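PDB 3IIB: peptidase M28 from Shewanella amazonensis SB2B, which probably acts as a zinc-dependent carboxypeptidase or dipeptidase, and binds two zinc ions. Local coordinates for residues D61-E66 against V238-K243; A275-A280 against I295-Y300. All blocks are in the same frame, centred on the assembly; numbering follows the deposited sequence.

Contact 1: D61-E66 against V238-K243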
loop_
_atom_site.group_PDB
_atom_site.type_symbol
_atom_site.label_atom_id
_atom_site.label_comp_id
_atom_site.label_asym_id
_atom_site.label_seq_id
_atom_site.Cartn_x
_atom_site.Cartn_y
_atom_site.Cartn_z
ATOM N N ASP A 61 -27.732 18.427 -23.028
ATOM C CA ASP A 61 -28.682 18.579 -24.130
ATOM C C ASP A 61 -28.893 17.296 -24.926
ATOM O O ASP A 61 -30.028 16.995 -25.329
ATOM C CB ASP A 61 -28.252 19.706 -25.031
ATOM C CG ASP A 61 -28.287 21.055 -24.328
ATOM O OD1 ASP A 61 -29.377 21.410 -23.897
ATOM O OD2 ASP A 61 -27.253 21.748 -24.194
ATOM N N ARG A 62 -27.834 16.529 -25.120
ATOM C CA ARG A 62 -27.943 15.160 -25.654
ATOM C C ARG A 62 -27.077 14.253 -24.818
ATOM O O ARG A 62 -26.016 14.649 -24.312
ATOM C CB ARG A 62 -27.454 15.103 -27.111
ATOM C CG ARG A 62 -28.308 15.918 -28.072
ATOM C CD ARG A 62 -27.787 15.824 -29.536
ATOM N NE ARG A 62 -27.773 14.446 -30.039
ATOM C CZ ARG A 62 -26.893 13.962 -30.924
ATOM N NH1 ARG A 62 -25.887 14.717 -31.399
ATOM N NH2 ARG A 62 -26.991 12.687 -31.311
ATOM N N VAL A 63 -27.562 13.036 -24.645
ATOM C CA VAL A 63 -26.838 11.989 -23.948
ATOM C C VAL A 63 -27.130 10.715 -24.699
ATOM O O VAL A 63 -28.301 10.343 -24.881
ATOM C CB VAL A 63 -27.274 11.835 -22.424
ATOM C CG1 VAL A 63 -26.555 10.641 -21.759
ATOM C CG2 VAL A 63 -27.052 13.128 -21.617
ATOM N N TYR A 64 -26.079 10.045 -25.151
ATOM C CA TYR A 64 -26.257 8.841 -25.978
ATOM C C TYR A 64 -25.012 7.995 -25.927
ATOM O O TYR A 64 -23.990 8.395 -25.363
ATOM C CB TYR A 64 -26.619 9.216 -27.407
ATOM C CG TYR A 64 -25.668 10.135 -28.114
ATOM C CD1 TYR A 64 -25.704 11.508 -27.900
ATOM C CD2 TYR A 64 -24.752 9.645 -29.030
ATOM C CE1 TYR A 64 -24.823 12.365 -28.595
ATOM C CE2 TYR A 64 -23.881 10.476 -29.697
ATOM C CZ TYR A 64 -23.918 11.833 -29.486
ATOM O OH TYR A 64 -23.055 12.656 -30.189
ATOM N N LYS A 65 -25.100 6.822 -26.520
ATOM C CA LYS A 65 -23.948 5.939 -26.541
ATOM C C LYS A 65 -23.750 5.282 -27.874
ATOM O O LYS A 65 -24.705 5.107 -28.645
ATOM C CB LYS A 65 -24.050 4.901 -25.433
ATOM C CG LYS A 65 -25.206 3.933 -25.547
ATOM C CD LYS A 65 -25.282 3.117 -24.287
ATOM C CE LYS A 65 -25.962 1.827 -24.490
ATOM N NZ LYS A 65 -27.425 1.978 -24.630
ATOM N N GLU A 66 -22.510 4.835 -28.102
ATOM C CA GLU A 66 -22.102 4.271 -29.377
ATOM C C GLU A 66 -21.313 2.990 -29.142
ATOM O O GLU A 66 -20.433 2.971 -28.306
ATOM C CB GLU A 66 -21.261 5.284 -30.135
ATOM C CG GLU A 66 -22.102 6.529 -30.519
ATOM C CD GLU A 66 -21.337 7.591 -31.299
ATOM O OE1 GLU A 66 -20.090 7.597 -31.277
ATOM O OE2 GLU A 66 -22.004 8.455 -31.914
ATOM N N VAL A 238 -19.733 6.647 -24.244
ATOM C CA VAL A 238 -20.872 7.358 -23.700
ATOM C C VAL A 238 -20.640 8.832 -23.924
ATOM O O VAL A 238 -19.542 9.358 -23.594
ATOM C CB VAL A 238 -21.058 7.044 -22.200
ATOM C CG1 VAL A 238 -22.156 7.929 -21.542
ATOM C CG2 VAL A 238 -21.337 5.559 -21.989
ATOM N N ILE A 239 -21.644 9.499 -24.504
ATOM C CA ILE A 239 -21.444 10.840 -25.020
ATOM C C ILE A 239 -22.514 11.773 -24.452
ATOM O O ILE A 239 -23.725 11.416 -24.383
ATOM C CB ILE A 239 -21.451 10.844 -26.542
ATOM C CG1 ILE A 239 -20.259 9.999 -27.088
ATOM C CG2 ILE A 239 -21.441 12.321 -27.065
ATOM C CD1 ILE A 239 -20.312 9.694 -28.588
ATOM N N ALA A 240 -22.063 12.955 -24.061
ATOM C CA ALA A 240 -22.978 14.061 -23.718
ATOM C C ALA A 240 -22.564 15.326 -24.398
ATOM O O ALA A 240 -21.365 15.577 -24.662
ATOM C CB ALA A 240 -23.017 14.304 -22.226
ATOM N N GLU A 241 -23.558 16.170 -24.659
ATOM C CA GLU A 241 -23.310 17.423 -25.338
ATOM C C GLU A 241 -23.966 18.604 -24.647
ATOM O O GLU A 241 -25.068 18.509 -24.113
ATOM C CB GLU A 241 -23.785 17.342 -26.812
ATOM C CG GLU A 241 -23.002 16.360 -27.650
ATOM C CD GLU A 241 -23.529 16.131 -29.049
ATOM O OE1 GLU A 241 -24.522 16.782 -29.459
ATOM O OE2 GLU A 241 -22.911 15.307 -29.753
ATOM N N VAL A 242 -23.200 19.695 -24.618
ATOM C CA VAL A 242 -23.692 21.035 -24.409
ATOM C C VAL A 242 -23.939 21.636 -25.791
ATOM O O VAL A 242 -23.024 21.831 -26.572
ATOM C CB VAL A 242 -22.666 21.900 -23.654
ATOM C CG1 VAL A 242 -23.220 23.339 -23.477
ATOM C CG2 VAL A 242 -22.295 21.259 -22.287
ATOM N N LYS A 243 -25.189 21.929 -26.113
ATOM C CA LYS A 243 -25.558 22.360 -27.438
ATOM C C LYS A 243 -24.903 23.717 -27.770
ATOM O O LYS A 243 -24.872 24.617 -26.928
ATOM C CB LYS A 243 -27.104 22.456 -27.546
ATOM C CG LYS A 243 -27.618 22.803 -28.913
ATOM C CD LYS A 243 -29.120 22.502 -29.127
ATOM C CE LYS A 243 -30.028 23.461 -28.426
ATOM N NZ LYS A 243 -31.449 23.254 -28.907
#
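Tyr-64 has CG between its backbone N and carbonyl carbon (chi1 56°), which lays the ring across to Ile-239 and Glu-241 on the partner strand. Arg-62 bends at chi3 (59°) and swings its NH1 to Glu-241. CB of Ile-239 sits over one ring face, 4.0 Å from the Tyr-64 centroid, in a CH-pi contact. On the opposite face Arg-62 lays NH2 near the ring rim, with CE1 of Tyr-64 over the centre of the guanidinium. The Tyr-64 hydroxyl donates to Glu-241 OE2 over 2.7 Å, from above the carboxylate plane. Arg-62 NH1 makes a salt bridge of 3.1 Å to Glu-241 OE1, on the syn side but bent and tilted from both planes. Glu-241 OE2 also pairs with Arg-296, so this buried carboxylate sits between two arginines and is probably kept ionised. A leucine in place of Tyr-64 has no hydroxyl or ring, and would probably leave Glu-241 OE2 to Arg-296 and the Arg-62 guanidinium freer to turn. On the other face of the sheet, CG2 of Val-63 rests 4.2 Å from CB of Ala-240. Tyr-64 N donates to Ile-239 O over 2.8 Å, and Ile-239 N returns the bond to Tyr-64 O. At the strand end, Asp-61 OD2 takes a nearly straight bond (2.8 Å) from Lys-243 N. Asp-61 and Arg-62 both face Glu-241, a classic beta bulge at the end of this antiparallel strand pair.

Contact 2: A275-A280 against I295-Y300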
loop_
_atom_site.group_PDB
_atom_site.type_symbol
_atom_site.label_atom_id
_atom_site.label_comp_id
_atom_site.label_asym_id
_atom_site.label_seq_id
_atom_site.Cartn_x
_atom_site.Cartn_y
_atom_site.Cartn_z
ATOM N N ALA A 275 -14.736 12.678 -14.060
ATOM C CA ALA A 275 -15.293 13.738 -13.223
ATOM C C ALA A 275 -14.840 15.079 -13.692
ATOM O O ALA A 275 -15.620 16.041 -13.659
ATOM C CB ALA A 275 -14.897 13.541 -11.763
ATOM N N ILE A 276 -13.578 15.168 -14.114
ATOM C CA ILE A 276 -13.016 16.458 -14.521
ATOM C C ILE A 276 -13.762 16.975 -15.729
ATOM O O ILE A 276 -14.266 18.115 -15.723
ATOM C CB ILE A 276 -11.507 16.331 -14.792
ATOM C CG1 ILE A 276 -10.758 16.239 -13.467
ATOM C CG2 ILE A 276 -10.985 17.520 -15.637
ATOM C CD1 ILE A 276 -9.350 15.586 -13.576
ATOM N N VAL A 277 -13.847 16.148 -16.784
ATOM C CA VAL A 277 -14.491 16.627 -18.037
ATOM C C VAL A 277 -16.008 16.785 -17.893
ATOM O O VAL A 277 -16.587 17.780 -18.402
ATOM C CB VAL A 277 -14.101 15.815 -19.294
ATOM C CG1 VAL A 277 -12.550 15.839 -19.494
ATOM C CG2 VAL A 277 -14.651 14.366 -19.270
ATOM N N THR A 278 -16.652 15.904 -17.132
ATOM C CA THR A 278 -18.126 16.010 -16.899
ATOM C C THR A 278 -18.473 17.247 -16.075
ATOM O O THR A 278 -19.374 18.006 -16.439
ATOM C CB THR A 278 -18.694 14.761 -16.247
ATOM O OG1 THR A 278 -18.374 13.629 -17.062
ATOM C CG2 THR A 278 -20.230 14.851 -16.116
ATOM N N ALA A 279 -17.767 17.449 -14.962
ATOM C CA ALA A 279 -17.990 18.646 -14.145
ATOM C C ALA A 279 -17.694 19.934 -14.910
ATOM O O ALA A 279 -18.472 20.891 -14.822
ATOM C CB ALA A 279 -17.164 18.605 -12.823
ATOM N N ALA A 280 -16.594 19.969 -15.657
ATOM C CA ALA A 280 -16.248 21.156 -16.478
ATOM C C ALA A 280 -17.379 21.486 -17.451
ATOM O O ALA A 280 -17.797 22.644 -17.570
ATOM C CB ALA A 280 -14.914 20.952 -17.217
ATOM N N ILE A 295 -20.061 21.514 -27.362
ATOM C CA ILE A 295 -19.060 20.854 -26.520
ATOM C C ILE A 295 -19.498 19.429 -26.291
ATOM O O ILE A 295 -20.579 19.177 -25.764
ATOM C CB ILE A 295 -18.863 21.585 -25.193
ATOM C CG1 ILE A 295 -18.283 22.982 -25.478
ATOM C CG2 ILE A 295 -17.973 20.788 -24.206
ATOM C CD1 ILE A 295 -18.452 24.018 -24.294
ATOM N N ARG A 296 -18.643 18.495 -26.666
ATOM C CA ARG A 296 -18.976 17.086 -26.584
ATOM C C ARG A 296 -18.061 16.401 -25.553
ATOM O O ARG A 296 -16.823 16.401 -25.704
ATOM C CB ARG A 296 -18.846 16.435 -27.970
ATOM C CG ARG A 296 -19.196 14.938 -27.944
ATOM C CD ARG A 296 -19.112 14.285 -29.303
ATOM N NE ARG A 296 -20.175 14.777 -30.177
ATOM C CZ ARG A 296 -20.195 14.648 -31.504
ATOM N NH1 ARG A 296 -19.185 14.051 -32.163
ATOM N NH2 ARG A 296 -21.228 15.111 -32.182
ATOM N N VAL A 297 -18.682 15.842 -24.498
ATOM C CA VAL A 297 -17.990 15.024 -23.518
ATOM C C VAL A 297 -18.009 13.602 -24.042
ATOM O O VAL A 297 -19.070 13.074 -24.333
ATOM C CB VAL A 297 -18.646 15.091 -22.123
ATOM C CG1 VAL A 297 -18.025 14.063 -21.152
ATOM C CG2 VAL A 297 -18.499 16.505 -21.520
ATOM N N VAL A 298 -16.838 12.989 -24.200
ATOM C CA VAL A 298 -16.796 11.598 -24.628
ATOM C C VAL A 298 -16.123 10.785 -23.541
ATOM O O VAL A 298 -14.971 11.075 -23.167
ATOM C CB VAL A 298 -16.060 11.376 -25.987
ATOM C CG1 VAL A 298 -16.124 9.922 -26.372
ATOM C CG2 VAL A 298 -16.647 12.272 -27.029
ATOM N N LEU A 299 -16.843 9.776 -23.042
ATOM C CA LEU A 299 -16.330 8.892 -22.034
ATOM C C LEU A 299 -16.057 7.572 -22.728
ATOM O O LEU A 299 -16.980 6.821 -23.047
ATOM C CB LEU A 299 -17.302 8.751 -20.857
ATOM C CG LEU A 299 -17.799 10.030 -20.211
ATOM C CD1 LEU A 299 -18.738 9.746 -19.012
ATOM C CD2 LEU A 299 -16.579 10.829 -19.740
ATOM N N TYR A 300 -14.790 7.355 -23.052
ATOM C CA TYR A 300 -14.418 6.285 -23.957
ATOM C C TYR A 300 -14.407 4.945 -23.278
ATOM O O TYR A 300 -14.011 4.810 -22.122
ATOM C CB TYR A 300 -13.016 6.526 -24.583
ATOM C CG TYR A 300 -12.912 7.677 -25.567
ATOM C CD1 TYR A 300 -13.244 7.492 -26.878
ATOM C CD2 TYR A 300 -12.446 8.925 -25.186
ATOM C CE1 TYR A 300 -13.123 8.521 -27.822
ATOM C CE2 TYR A 300 -12.349 9.964 -26.103
ATOM C CZ TYR A 300 -12.658 9.746 -27.417
ATOM O OH TYR A 300 -12.515 10.759 -28.337
#
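Val-277 packs on Val-297 and Leu-299, and these apolar contacts carry most of the interface. Val-277 points from the helix at the strand. Its CG2 lies 3.9 Å from CG1 of Val-297, and the two side chains meet at a slant. The same methyl is 4.1 Å from CD2 of Leu-299. Here the two side chains run alongside, pointing opposite ways. CG1 of Val-277 stands beside its backbone N (chi1 -58°), which puts CG2 between N and the carbonyl carbon, and from there it serves both partners. The other methyl of Val-297, CG2, comes to 3.9 Å from the backbone O of Val-277.

This is the helix-on-sheet layer of a beta-alpha-beta crossover: strand 247-257, helix 267-285, strand 293-300. The helix runs nearly antiparallel to the strand, at 156°, and the axes of segments 275-280 and 295-300 come within 8.8 Å. Val-277 also touches Ile-254 of the first strand, so it lies over both parallel strands of the unit. In M28 peptidases such units build the zinc-binding domain.

Thr-278 adds a polar atom at the side of this apolar patch. Its OG1 lies 4.1 Å from CG1 of Val-297, a van der Waals approach with the side chains at about a right angle. The hydroxyl is hydrogen-bonded to the backbone O of Val-274, one turn back in its own helix, which satisfies it in this buried place. No hydrogen bond joins segments 275-280 and 295-300. On its flank Thr-278 meets Leu-58, and also Ile-26 of helix 22-33.

Overall arrangement
From the N terminus, the chain enters strand 62-84 after helix 42-57 and returns along strand 220-242. Contact 1 closes this long loop, with 171 residues between its segments. The chain then runs through strand 247-257 into helix 267-285 and strand 293-300. Contact 2 closes this short loop, with 14 residues between. The two loops follow in series and neither nests nor crosses. The centres of contacts 1 and 2 lie about 10 Å apart, because strands 220-242 and 293-300 are neighbours in one mixed sheet. Ala-240 O and Val-297 N, 2.7 Å apart, probably hydrogen-bond across them. Contact 1 pairs strands within this sheet, and contact 2 packs helix 267-285 against it.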